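Long-range contacts in 402AA LONG hypothetical molybdopterin biosynthesis MOEA protein (Pyrococcus horikoshii, PDB 1UZ5), which probably catalyses the magnesium-dependent insertion of molybdate into adenylyl-molybdopterin, giving molybdenum-molybdopterin and AMP in the synthesis of the molybdenum cofactor: residues 35-40 against 176-181; 57-62 against 115-120; 81-86 against 103-108; 249-254 against 298-303. All coordinates share one frame; numbering follows the deposited sequence.

Interaction 1 of 4, residues 35-40 against 176-181; sequences GRIAAE and KVFRKP
R36 lays its guanidinium between two residues of 176-181: CG2 of V177 sits over one face, 3.6 Å from NH2, and CE of K180 over the opposite face, 4.0 Å from NE. The edge serves the polar contact. R36 NH2 donates to O of F178 at 3.0 Å, an N-H...O angle of 166°, with the oxygen close to the guanidinium plane. Bends at chi2 (-61°) and chi3 (-66°) fold the chain back over V177. Water 1 bridges NE of R36 and N of I37 to that same carbonyl, and water 3 links E40 OE1 to K176 NZ. The F178 ring turns one face to the loop, with CA of A39 over it as a CH-pi contact, 3.8 Å from the centroid, while CG2 of I37 meets the ring edge. A methionine in place of R36 would probably cost the F178 carbonyl its guanidinium donor and leave E26, the salt-bridge partner of R36 NH2 on strand 25-29, without that charge. The chemistry implies a loop fixed by directional bonds, namely the twice-gripped F178 carbonyl and the backbone bonds from F178 N to I37 O and from A39 N to K176 O (2.9 Å), with V177 and A39 adding packing.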
loop_
_atom_site.group_PDB
_atom_site.type_symbol
_atom_site.label_atom_id
_atom_site.label_comp_id
_atom_site.label_asym_id
_atom_site.label_seq_id
_atom_site.Cartn_x
_atom_site.Cartn_y
_atom_site.Cartn_z
ATOM N N GLY A 35 1.109 8.349 0.443
ATOM C CA GLY A 35 -0.208 7.745 0.385
ATOM C C GLY A 35 -0.620 7.208 -0.977
ATOM O O GLY A 35 -1.508 6.362 -1.061
ATOM N N ARG A 36 0.012 7.687 -2.045
ATOM C CA ARG A 36 -0.327 7.230 -3.389
ATOM C C ARG A 36 0.273 5.861 -3.707
ATOM O O ARG A 36 1.138 5.365 -2.987
ATOM C CB ARG A 36 0.123 8.262 -4.428
ATOM C CG ARG A 36 -0.478 9.648 -4.218
ATOM C CD ARG A 36 -2.010 9.619 -4.316
ATOM N NE ARG A 36 -2.485 9.292 -5.660
ATOM C CZ ARG A 36 -2.785 10.200 -6.588
ATOM N NH1 ARG A 36 -2.663 11.494 -6.321
ATOM N NH2 ARG A 36 -3.210 9.817 -7.783
ATOM N N ILE A 37 -0.206 5.250 -4.786
ATOM C CA ILE A 37 0.255 3.930 -5.200
ATOM C C ILE A 37 1.097 4.036 -6.471
ATOM O O ILE A 37 0.632 4.570 -7.479
ATOM C CB ILE A 37 -0.943 2.998 -5.497
ATOM C CG1 ILE A 37 -1.884 2.943 -4.288
ATOM C CG2 ILE A 37 -0.442 1.608 -5.851
ATOM C CD1 ILE A 37 -1.260 2.377 -3.041
ATOM N N ALA A 38 2.323 3.519 -6.420
ATOM C CA ALA A 38 3.227 3.558 -7.574
ATOM C C ALA A 38 2.616 2.829 -8.770
ATOM O O ALA A 38 2.230 1.664 -8.666
ATOM C CB ALA A 38 4.574 2.920 -7.204
ATOM N N ALA A 39 2.542 3.511 -9.909
ATOM C CA ALA A 39 1.970 2.917 -11.114
ATOM C C ALA A 39 2.935 1.985 -11.847
ATOM O O ALA A 39 2.530 1.251 -12.743
ATOM C CB ALA A 39 1.481 4.012 -12.056
ATOM N N GLU A 40 4.211 2.016 -11.471
ATOM C CA GLU A 40 5.206 1.143 -12.094
ATOM C C GLU A 40 6.468 1.053 -11.257
ATOM O O GLU A 40 6.704 1.886 -10.374
ATOM C CB GLU A 40 5.565 1.632 -13.500
ATOM C CG GLU A 40 6.085 3.049 -13.567
ATOM C CD GLU A 40 6.494 3.452 -14.976
ATOM O OE1 GLU A 40 5.739 3.162 -15.930
ATOM O OE2 GLU A 40 7.568 4.071 -15.129
ATOM N N LYS A 176 5.236 8.548 -10.921
ATOM C CA LYS A 176 4.045 8.087 -11.620
ATOM C C LYS A 176 3.195 7.220 -10.712
ATOM O O LYS A 176 3.619 6.152 -10.275
ATOM C CB LYS A 176 4.433 7.290 -12.865
ATOM C CG LYS A 176 5.004 8.153 -13.987
ATOM C CD LYS A 176 5.307 7.317 -15.219
ATOM C CE LYS A 176 5.778 8.194 -16.368
ATOM N NZ LYS A 176 6.036 7.401 -17.596
ATOM N N VAL A 177 1.990 7.687 -10.424
ATOM C CA VAL A 177 1.099 6.935 -9.556
ATOM C C VAL A 177 -0.241 6.694 -10.242
ATOM O O VAL A 177 -0.603 7.393 -11.192
ATOM C CB VAL A 177 0.871 7.682 -8.225
ATOM C CG1 VAL A 177 2.193 7.831 -7.477
ATOM C CG2 VAL A 177 0.262 9.047 -8.493
ATOM N N PHE A 178 -0.963 5.686 -9.774
ATOM C CA PHE A 178 -2.268 5.379 -10.344
ATOM C C PHE A 178 -3.245 6.465 -9.935
ATOM O O PHE A 178 -3.198 6.956 -8.802
ATOM C CB PHE A 178 -2.794 4.043 -9.816
ATOM C CG PHE A 178 -2.158 2.838 -10.438
ATOM C CD1 PHE A 178 -2.325 2.570 -11.791
ATOM C CD2 PHE A 178 -1.437 1.939 -9.658
ATOM C CE1 PHE A 178 -1.788 1.421 -12.358
ATOM C CE2 PHE A 178 -0.895 0.785 -10.215
ATOM C CZ PHE A 178 -1.073 0.525 -11.569
ATOM N N ARG A 179 -4.111 6.865 -10.857
ATOM C CA ARG A 179 -5.134 7.843 -10.518
ATOM C C ARG A 179 -6.065 7.028 -9.625
ATOM O O ARG A 179 -6.088 5.800 -9.710
ATOM C CB ARG A 179 -5.873 8.321 -11.769
ATOM C CG ARG A 179 -5.052 9.252 -12.644
ATOM C CD ARG A 179 -5.814 9.650 -13.896
ATOM N NE ARG A 179 -5.015 10.507 -14.764
ATOM C CZ ARG A 179 -4.708 11.771 -14.487
ATOM N NH1 ARG A 179 -5.136 12.332 -13.363
ATOM N NH2 ARG A 179 -3.970 12.475 -15.336
ATOM N N LYS A 180 -6.813 7.687 -8.755
ATOM C CA LYS A 180 -7.691 6.948 -7.857
ATOM C C LYS A 180 -8.959 6.474 -8.553
ATOM O O LYS A 180 -9.690 7.270 -9.133
ATOM C CB LYS A 180 -8.049 7.813 -6.645
ATOM C CG LYS A 180 -6.844 8.177 -5.788
ATOM C CD LYS A 180 -7.224 9.091 -4.641
ATOM C CE LYS A 180 -6.021 9.388 -3.759
ATOM N NZ LYS A 180 -6.379 10.298 -2.638
ATOM N N PRO A 181 -9.215 5.160 -8.525
ATOM C CA PRO A 181 -10.414 4.593 -9.155
ATOM C C PRO A 181 -11.625 5.207 -8.451
ATOM O O PRO A 181 -11.724 5.153 -7.224
ATOM C CB PRO A 181 -10.291 3.100 -8.855
ATOM C CG PRO A 181 -8.820 2.897 -8.656
ATOM C CD PRO A 181 -8.430 4.107 -7.867
HETATM O O HOH W 1 -2.423 6.491 -6.235
HETATM O O HOH W 2 6.149 4.781 -10.539
HETATM O O HOH W 3 6.352 4.464 -18.497
#

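Interaction 2 of 4, residues 57-62 against 115-120; sequences DGYAVR and IQFEDV
An antiparallel edge pairing in the N-terminal region of this MoeA protein joins strand 58-61 to strand 113-116, the evidence being a reciprocal pair of bonds between Y59 and I115. Y59 N donates to I115 O at 2.9 Å, and I115 N returns to Y59 O at 2.8 Å, which makes this the hydrogen-bonded pair; G58 and Q116 form the adjoining non-hydrogen-bonded one. There the backbones close to 3.2 Å between G58 CA and I115 O, and a beta carbon on G58 would run into that oxygen, so the glycine is what allows the approach. Beyond it, F117 N reaches D57 O at 2.9 Å with a more bent N-H...O angle of 143°, as the chain turns into the 3-10 segment 117-118. F117 places its CG anti to the backbone N (chi1 -170°), which brings CD1 to 3.6 Å from CE1 of Y59; the Y59 hydroxyl lies at the edge of the F117 ring. CG2 of V120 touches CE1 of Y59 at 3.8 Å. Strand 58-61 also pairs with strand 97-101 on its other side, while Y59 reaches R122 and I127 on strands 120-123 and 126-129, and I115 packs on I129.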
loop_
_atom_site.group_PDB
_atom_site.type_symbol
_atom_site.label_atom_id
_atom_site.label_comp_id
_atom_site.label_asym_id
_atom_site.label_seq_id
_atom_site.Cartn_x
_atom_site.Cartn_y
_atom_site.Cartn_z
ATOM N N ASP A 57 37.507 11.159 9.219
ATOM C CA ASP A 57 38.307 12.359 8.996
ATOM C C ASP A 57 39.743 11.850 8.932
ATOM O O ASP A 57 40.145 11.031 9.753
ATOM C CB ASP A 57 38.211 13.346 10.166
ATOM C CG ASP A 57 36.839 13.978 10.307
ATOM O OD1 ASP A 57 36.143 14.161 9.287
ATOM O OD2 ASP A 57 36.470 14.312 11.450
ATOM N N GLY A 58 40.517 12.323 7.968
ATOM C CA GLY A 58 41.889 11.867 7.883
ATOM C C GLY A 58 42.585 12.314 6.622
ATOM O O GLY A 58 42.371 13.426 6.142
ATOM N N TYR A 59 43.413 11.438 6.070
ATOM C CA TYR A 59 44.145 11.788 4.871
ATOM C C TYR A 59 43.943 10.832 3.718
ATOM O O TYR A 59 44.158 9.623 3.847
ATOM C CB TYR A 59 45.636 11.910 5.194
ATOM C CG TYR A 59 45.916 13.003 6.191
ATOM C CD1 TYR A 59 45.772 12.787 7.564
ATOM C CD2 TYR A 59 46.256 14.281 5.757
ATOM C CE1 TYR A 59 45.958 13.825 8.477
ATOM C CE2 TYR A 59 46.439 15.316 6.654
ATOM C CZ TYR A 59 46.289 15.088 8.009
ATOM O OH TYR A 59 46.473 16.140 8.879
ATOM N N ALA A 60 43.523 11.395 2.589
ATOM C CA ALA A 60 43.299 10.639 1.372
ATOM C C ALA A 60 44.677 10.387 0.792
ATOM O O ALA A 60 45.485 11.310 0.685
ATOM C CB ALA A 60 42.464 11.452 0.385
ATOM N N VAL A 61 44.937 9.144 0.409
ATOM C CA VAL A 61 46.233 8.780 -0.150
ATOM C C VAL A 61 46.084 7.772 -1.274
ATOM O O VAL A 61 45.006 7.232 -1.501
ATOM C CB VAL A 61 47.140 8.103 0.911
ATOM C CG1 VAL A 61 47.265 8.978 2.144
ATOM C CG2 VAL A 61 46.563 6.727 1.283
ATOM N N ARG A 62 47.179 7.545 -1.985
ATOM C CA ARG A 62 47.222 6.529 -3.025
ATOM C C ARG A 62 47.783 5.379 -2.183
ATOM O O ARG A 62 48.923 5.445 -1.732
ATOM C CB ARG A 62 48.205 6.940 -4.120
ATOM C CG ARG A 62 47.782 8.195 -4.849
ATOM C CD ARG A 62 48.910 8.823 -5.649
ATOM N NE ARG A 62 49.610 7.860 -6.487
ATOM C CZ ARG A 62 50.017 8.108 -7.729
ATOM N NH1 ARG A 62 49.788 9.294 -8.284
ATOM N NH2 ARG A 62 50.653 7.172 -8.416
ATOM N N ILE A 115 43.318 7.458 5.479
ATOM C CA ILE A 115 43.885 6.995 6.743
ATOM C C ILE A 115 43.387 7.912 7.851
ATOM O O ILE A 115 43.583 9.124 7.786
ATOM C CB ILE A 115 45.426 7.033 6.700
ATOM C CG1 ILE A 115 45.927 6.171 5.534
ATOM C CG2 ILE A 115 45.996 6.547 8.028
ATOM C CD1 ILE A 115 47.450 6.158 5.359
ATOM N N GLN A 116 42.724 7.334 8.850
ATOM C CA GLN A 116 42.184 8.099 9.970
ATOM C C GLN A 116 43.181 9.118 10.482
ATOM O O GLN A 116 44.384 8.873 10.499
ATOM C CB GLN A 116 41.800 7.183 11.129
ATOM C CG GLN A 116 40.735 6.163 10.818
ATOM C CD GLN A 116 40.442 5.280 12.014
ATOM O OE1 GLN A 116 39.949 5.751 13.037
ATOM N NE2 GLN A 116 40.757 3.993 11.895
ATOM N N PHE A 117 42.657 10.257 10.914
ATOM C CA PHE A 117 43.467 11.348 11.427
ATOM C C PHE A 117 44.439 10.877 12.512
ATOM O O PHE A 117 45.617 11.224 12.500
ATOM C CB PHE A 117 42.540 12.428 11.994
ATOM C CG PHE A 117 43.237 13.715 12.331
ATOM C CD1 PHE A 117 43.783 14.510 11.326
ATOM C CD2 PHE A 117 43.352 14.133 13.651
ATOM C CE1 PHE A 117 44.434 15.705 11.630
ATOM C CE2 PHE A 117 44.003 15.327 13.967
ATOM C CZ PHE A 117 44.546 16.113 12.953
ATOM N N GLU A 118 43.933 10.074 13.440
ATOM C CA GLU A 118 44.727 9.581 14.560
ATOM C C GLU A 118 45.806 8.557 14.219
ATOM O O GLU A 118 46.678 8.296 15.045
ATOM C CB GLU A 118 43.808 8.982 15.631
ATOM C CG GLU A 118 42.549 9.794 15.923
ATOM C CD GLU A 118 41.566 9.799 14.758
ATOM O OE1 GLU A 118 41.175 8.702 14.299
ATOM O OE2 GLU A 118 41.184 10.899 14.303
ATOM N N ASP A 119 45.766 7.975 13.023
ATOM C CA ASP A 119 46.763 6.971 12.665
ATOM C C ASP A 119 47.987 7.492 11.926
ATOM O O ASP A 119 48.744 6.714 11.347
ATOM C CB ASP A 119 46.124 5.837 11.858
ATOM C CG ASP A 119 45.090 5.066 12.655
ATOM O OD1 ASP A 119 45.356 4.771 13.837
ATOM O OD2 ASP A 119 44.017 4.745 12.101
ATOM N N VAL A 120 48.190 8.803 11.937
ATOM C CA VAL A 120 49.355 9.376 11.278
ATOM C C VAL A 120 49.904 10.467 12.175
ATOM O O VAL A 120 49.223 10.916 13.097
ATOM C CB VAL A 120 49.006 10.009 9.903
ATOM C CG1 VAL A 120 48.158 9.049 9.084
ATOM C CG2 VAL A 120 48.292 11.339 10.103
#

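Interaction 3 of 4, residues 81-86 against 103-108; sequences GSVHAG and TGAMLP. With SO4 (sulfate ion), chain B.
V83, the last residue of strand 75-83 in the mixed sheet of the N-terminal region, is the packed end of this contact, where the strand leaves the sheet beside the irregular segment 103-108. V83 CG1, set opposite the backbone N by a chi1 of -174°, lies 4.0 Å from CB of A105 and comes to 3.1 Å from O of M106, a close carbon-oxygen approach. V83 CG2 meets CD of P108 at 4.1 Å. A105 turns its CB to the strand, 3.6 Å from V83 O and 3.8 Å from H84 C. Putting an alanine at V83 would probably open a gap between the strand end and A105, M106 O and P108, since both methyls that reach them would be gone. The other side is looser and solvent-facing: H84 and A85 are exposed, and the polar link between the segments is indirect, with water 4 donating to H84 O and accepting from M106 N, each at 3.0 Å. A sulfate, probably from the crystallisation liquor, settles here; S102 OG also bonds the ion. The H84 ring meets the sulfate at its edge, and A85 N donates to sulfate O4 at 2.8 Å with an N-H...O angle of 172°.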
loop_
_atom_site.group_PDB
_atom_site.type_symbol
_atom_site.label_atom_id
_atom_site.label_comp_id
_atom_site.label_asym_id
_atom_site.label_seq_id
_atom_site.Cartn_x
_atom_site.Cartn_y
_atom_site.Cartn_z
ATOM N N GLY A 81 46.707 19.521 -0.193
ATOM C CA GLY A 81 45.405 20.157 -0.278
ATOM C C GLY A 81 44.405 19.524 0.661
ATOM O O GLY A 81 44.777 18.739 1.540
ATOM N N SER A 82 43.131 19.861 0.486
ATOM C CA SER A 82 42.094 19.302 1.351
ATOM C C SER A 82 40.752 19.231 0.638
ATOM O O SER A 82 40.532 19.907 -0.364
ATOM C CB SER A 82 41.943 20.161 2.611
ATOM O OG SER A 82 41.449 21.450 2.272
ATOM N N VAL A 83 39.856 18.400 1.161
ATOM C CA VAL A 83 38.531 18.274 0.581
ATOM C C VAL A 83 37.522 18.246 1.711
ATOM O O VAL A 83 37.633 17.438 2.637
ATOM C CB VAL A 83 38.355 16.981 -0.253
ATOM C CG1 VAL A 83 36.984 17.012 -0.954
ATOM C CG2 VAL A 83 39.478 16.851 -1.287
ATOM N N HIS A 84 36.547 19.147 1.644
ATOM C CA HIS A 84 35.515 19.204 2.664
ATOM C C HIS A 84 34.140 18.943 2.066
ATOM O O HIS A 84 33.967 18.929 0.850
ATOM C CB HIS A 84 35.541 20.556 3.382
ATOM C CG HIS A 84 36.702 20.712 4.315
ATOM N ND1 HIS A 84 37.974 21.013 3.879
ATOM C CD2 HIS A 84 36.789 20.557 5.658
ATOM C CE1 HIS A 84 38.796 21.037 4.913
ATOM N NE2 HIS A 84 38.103 20.762 6.005
ATOM N N ALA A 85 33.168 18.733 2.943
ATOM C CA ALA A 85 31.797 18.439 2.543
ATOM C C ALA A 85 31.267 19.301 1.418
ATOM O O ALA A 85 31.372 20.527 1.460
ATOM C CB ALA A 85 30.872 18.563 3.754
ATOM N N GLY A 86 30.694 18.646 0.411
ATOM C CA GLY A 86 30.096 19.351 -0.712
ATOM C C GLY A 86 31.008 19.816 -1.829
ATOM O O GLY A 86 30.527 20.270 -2.867
ATOM N N THR A 103 35.048 13.409 6.881
ATOM C CA THR A 103 34.068 12.359 6.663
ATOM C C THR A 103 32.997 12.812 5.680
ATOM O O THR A 103 32.522 13.942 5.755
ATOM C CB THR A 103 33.386 11.961 7.985
ATOM O OG1 THR A 103 34.384 11.571 8.934
ATOM C CG2 THR A 103 32.429 10.802 7.766
ATOM N N GLY A 104 32.638 11.926 4.753
ATOM C CA GLY A 104 31.604 12.229 3.775
ATOM C C GLY A 104 32.068 12.947 2.522
ATOM O O GLY A 104 31.366 12.952 1.508
ATOM N N ALA A 105 33.251 13.546 2.583
ATOM C CA ALA A 105 33.787 14.290 1.445
ATOM C C ALA A 105 34.288 13.386 0.313
ATOM O O ALA A 105 34.625 12.220 0.532
ATOM C CB ALA A 105 34.895 15.218 1.925
ATOM N N MET A 106 34.336 13.940 -0.895
ATOM C CA MET A 106 34.772 13.207 -2.080
ATOM C C MET A 106 36.296 13.091 -2.192
ATOM O O MET A 106 37.009 14.077 -2.046
ATOM C CB MET A 106 34.232 13.898 -3.327
ATOM C CG MET A 106 34.544 13.194 -4.630
ATOM S SD MET A 106 33.662 13.962 -6.000
ATOM C CE MET A 106 34.622 13.366 -7.437
ATOM N N LEU A 107 36.798 11.892 -2.468
ATOM C CA LEU A 107 38.245 11.728 -2.597
ATOM C C LEU A 107 38.778 12.436 -3.826
ATOM O O LEU A 107 38.155 12.424 -4.883
ATOM C CB LEU A 107 38.634 10.247 -2.686
ATOM C CG LEU A 107 38.789 9.463 -1.376
ATOM C CD1 LEU A 107 37.497 9.475 -0.571
ATOM C CD2 LEU A 107 39.198 8.035 -1.712
ATOM N N PRO A 108 39.957 13.056 -3.703
ATOM C CA PRO A 108 40.549 13.756 -4.847
ATOM C C PRO A 108 41.054 12.715 -5.854
ATOM O O PRO A 108 41.110 11.519 -5.544
ATOM C CB PRO A 108 41.673 14.565 -4.207
ATOM C CG PRO A 108 42.113 13.688 -3.071
ATOM C CD PRO A 108 40.811 13.153 -2.505
HETATM S S SO4 B . 33.201 19.719 6.847
HETATM O O1 SO4 B . 34.333 19.246 7.913
HETATM O O2 SO4 B . 31.954 19.199 7.374
HETATM O O3 SO4 B . 33.206 21.019 6.735
HETATM O O4 SO4 B . 33.545 18.991 5.656
HETATM O O HOH W 4 33.385 16.762 -1.077
#

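Interaction 4 of 4, residues 249-254 against 298-303; sequences VVVISG and FGLPGY
L300 N donates to I252 O at 2.6 Å, the shortest bond between these strands, with an N-H...O angle of 174° and the donor almost in line with the carbonyl bond. It belongs to a ladder of four that steps back and forth between the two strands: F298 N to V250 O at 2.8 Å, I252 N to F298 O at 2.7 Å, the L300 bond, and a longer one from G254 N to L300 O at 3.2 Å. This register pairs V251 with F298, I252 with G299 and S253 with L300, and the strand axes run 20° apart in the same sense. V251, S253, F298 and L300 share one face. CG1 of V251, anti to the backbone N (chi1 178°), meets CD1 of L300 at 3.8 Å, while CG1 of V249 comes to the edge of the F298 ring, 4.1 Å from CD2. Helix 304-322 covers this face, its L314, V315 and L318 packing on F298; on the other, I252 and V250 meet helix 233-246. Just past the C-terminal ends of the strands G254 N lies 3.7 Å from CA of G302, and any side chain on G254 would press against the carbonyl oxygen of S253. Y303 then stands at the N-cap of helix 304-322. Parallel central strands with helices on both faces are the alpha/beta layering of the probable molybdopterin-binding domain.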
loop_
_atom_site.group_PDB
_atom_site.type_symbol
_atom_site.label_atom_id
_atom_site.label_comp_id
_atom_site.label_asym_id
_atom_site.label_seq_id
_atom_site.Cartn_x
_atom_site.Cartn_y
_atom_site.Cartn_z
ATOM N N VAL A 249 -16.886 2.656 -11.100
ATOM C CA VAL A 249 -17.590 1.545 -10.478
ATOM C C VAL A 249 -18.714 2.108 -9.618
ATOM O O VAL A 249 -18.574 3.176 -9.033
ATOM C CB VAL A 249 -16.639 0.730 -9.574
ATOM C CG1 VAL A 249 -17.426 -0.317 -8.788
ATOM C CG2 VAL A 249 -15.565 0.064 -10.419
ATOM N N VAL A 250 -19.835 1.393 -9.558
ATOM C CA VAL A 250 -20.967 1.824 -8.746
ATOM C C VAL A 250 -21.240 0.745 -7.706
ATOM O O VAL A 250 -21.258 -0.445 -8.024
ATOM C CB VAL A 250 -22.238 2.046 -9.606
ATOM C CG1 VAL A 250 -23.424 2.429 -8.709
ATOM C CG2 VAL A 250 -21.988 3.151 -10.618
ATOM N N VAL A 251 -21.409 1.155 -6.456
ATOM C CA VAL A 251 -21.696 0.203 -5.396
ATOM C C VAL A 251 -22.953 0.665 -4.678
ATOM O O VAL A 251 -23.059 1.819 -4.255
ATOM C CB VAL A 251 -20.536 0.088 -4.380
ATOM C CG1 VAL A 251 -20.914 -0.895 -3.278
ATOM C CG2 VAL A 251 -19.280 -0.408 -5.074
ATOM N N ILE A 252 -23.907 -0.250 -4.562
ATOM C CA ILE A 252 -25.186 0.040 -3.926
ATOM C C ILE A 252 -25.406 -0.914 -2.759
ATOM O O ILE A 252 -25.141 -2.109 -2.871
ATOM C CB ILE A 252 -26.342 -0.147 -4.941
ATOM C CG1 ILE A 252 -26.049 0.659 -6.210
ATOM C CG2 ILE A 252 -27.664 0.293 -4.325
ATOM C CD1 ILE A 252 -26.898 0.281 -7.399
ATOM N N SER A 253 -25.864 -0.380 -1.631
ATOM C CA SER A 253 -26.162 -1.211 -0.469
ATOM C C SER A 253 -27.590 -0.895 -0.034
ATOM O O SER A 253 -28.030 0.256 -0.095
ATOM C CB SER A 253 -25.200 -0.931 0.690
ATOM O OG SER A 253 -25.474 0.317 1.295
ATOM N N GLY A 254 -28.317 -1.917 0.396
ATOM C CA GLY A 254 -29.686 -1.699 0.821
ATOM C C GLY A 254 -30.489 -2.980 0.895
ATOM O O GLY A 254 -31.680 -2.956 1.209
ATOM N N PHE A 298 -22.355 -3.049 -8.370
ATOM C CA PHE A 298 -22.555 -4.030 -7.311
ATOM C C PHE A 298 -23.751 -3.646 -6.444
ATOM O O PHE A 298 -23.937 -2.477 -6.105
ATOM C CB PHE A 298 -21.309 -4.113 -6.417
ATOM C CG PHE A 298 -20.103 -4.701 -7.097
ATOM C CD1 PHE A 298 -19.825 -6.062 -7.000
ATOM C CD2 PHE A 298 -19.231 -3.888 -7.814
ATOM C CE1 PHE A 298 -18.689 -6.608 -7.603
ATOM C CE2 PHE A 298 -18.091 -4.423 -8.421
ATOM C CZ PHE A 298 -17.819 -5.784 -8.314
ATOM N N GLY A 299 -24.563 -4.644 -6.106
ATOM C CA GLY A 299 -25.715 -4.428 -5.247
ATOM C C GLY A 299 -25.436 -5.290 -4.033
ATOM O O GLY A 299 -25.519 -6.515 -4.111
ATOM N N LEU A 300 -25.080 -4.664 -2.916
ATOM C CA LEU A 300 -24.749 -5.410 -1.705
ATOM C C LEU A 300 -25.836 -5.337 -0.633
ATOM O O LEU A 300 -26.702 -4.464 -0.676
ATOM C CB LEU A 300 -23.437 -4.880 -1.115
ATOM C CG LEU A 300 -22.249 -4.731 -2.071
ATOM C CD1 LEU A 300 -21.063 -4.169 -1.302
ATOM C CD2 LEU A 300 -21.900 -6.073 -2.689
ATOM N N PRO A 301 -25.785 -6.252 0.352
ATOM C CA PRO A 301 -26.749 -6.312 1.457
ATOM C C PRO A 301 -26.749 -5.025 2.282
ATOM O O PRO A 301 -25.739 -4.321 2.351
ATOM C CB PRO A 301 -26.260 -7.499 2.284
ATOM C CG PRO A 301 -25.589 -8.374 1.273
ATOM C CD PRO A 301 -24.832 -7.374 0.433
ATOM N N GLY A 302 -27.882 -4.734 2.914
ATOM C CA GLY A 302 -27.990 -3.542 3.736
ATOM C C GLY A 302 -27.485 -3.736 5.157
ATOM O O GLY A 302 -27.128 -2.766 5.825
ATOM N N TYR A 303 -27.467 -4.978 5.635
ATOM C CA TYR A 303 -26.980 -5.254 6.985
ATOM C C TYR A 303 -25.483 -4.923 6.996
ATOM O O TYR A 303 -24.710 -5.526 6.258
ATOM C CB TYR A 303 -27.184 -6.727 7.341
ATOM C CG TYR A 303 -26.966 -7.024 8.804
ATOM C CD1 TYR A 303 -27.787 -6.448 9.777
ATOM C CD2 TYR A 303 -25.934 -7.858 9.224
ATOM C CE1 TYR A 303 -27.585 -6.692 11.129
ATOM C CE2 TYR A 303 -25.722 -8.111 10.582
ATOM C CZ TYR A 303 -26.551 -7.520 11.526
ATOM O OH TYR A 303 -26.338 -7.733 12.867
#

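Overall arrangement
The four contacts spread along an elongated chain. Interactions 2 and 3 are neighbours, their centres about 12 Å apart; both reach the same mixed sheet, and they touch where D57 OD1 meets T103 N and where A60 packs on P108. Interaction 3 is nested within the loop closed by interaction 2, and both lie inside the loop closed by interaction 1, although interaction 1 is about 48 Å from interaction 2 between centres. The chain thus leaves 35-40, builds the remote sheet, and returns at 176-181. Interaction 4 follows in series, in the probable molybdopterin-binding domain, about 71 Å from interaction 2 between centres, yet its nearest atoms come within about 6 Å of interaction 1.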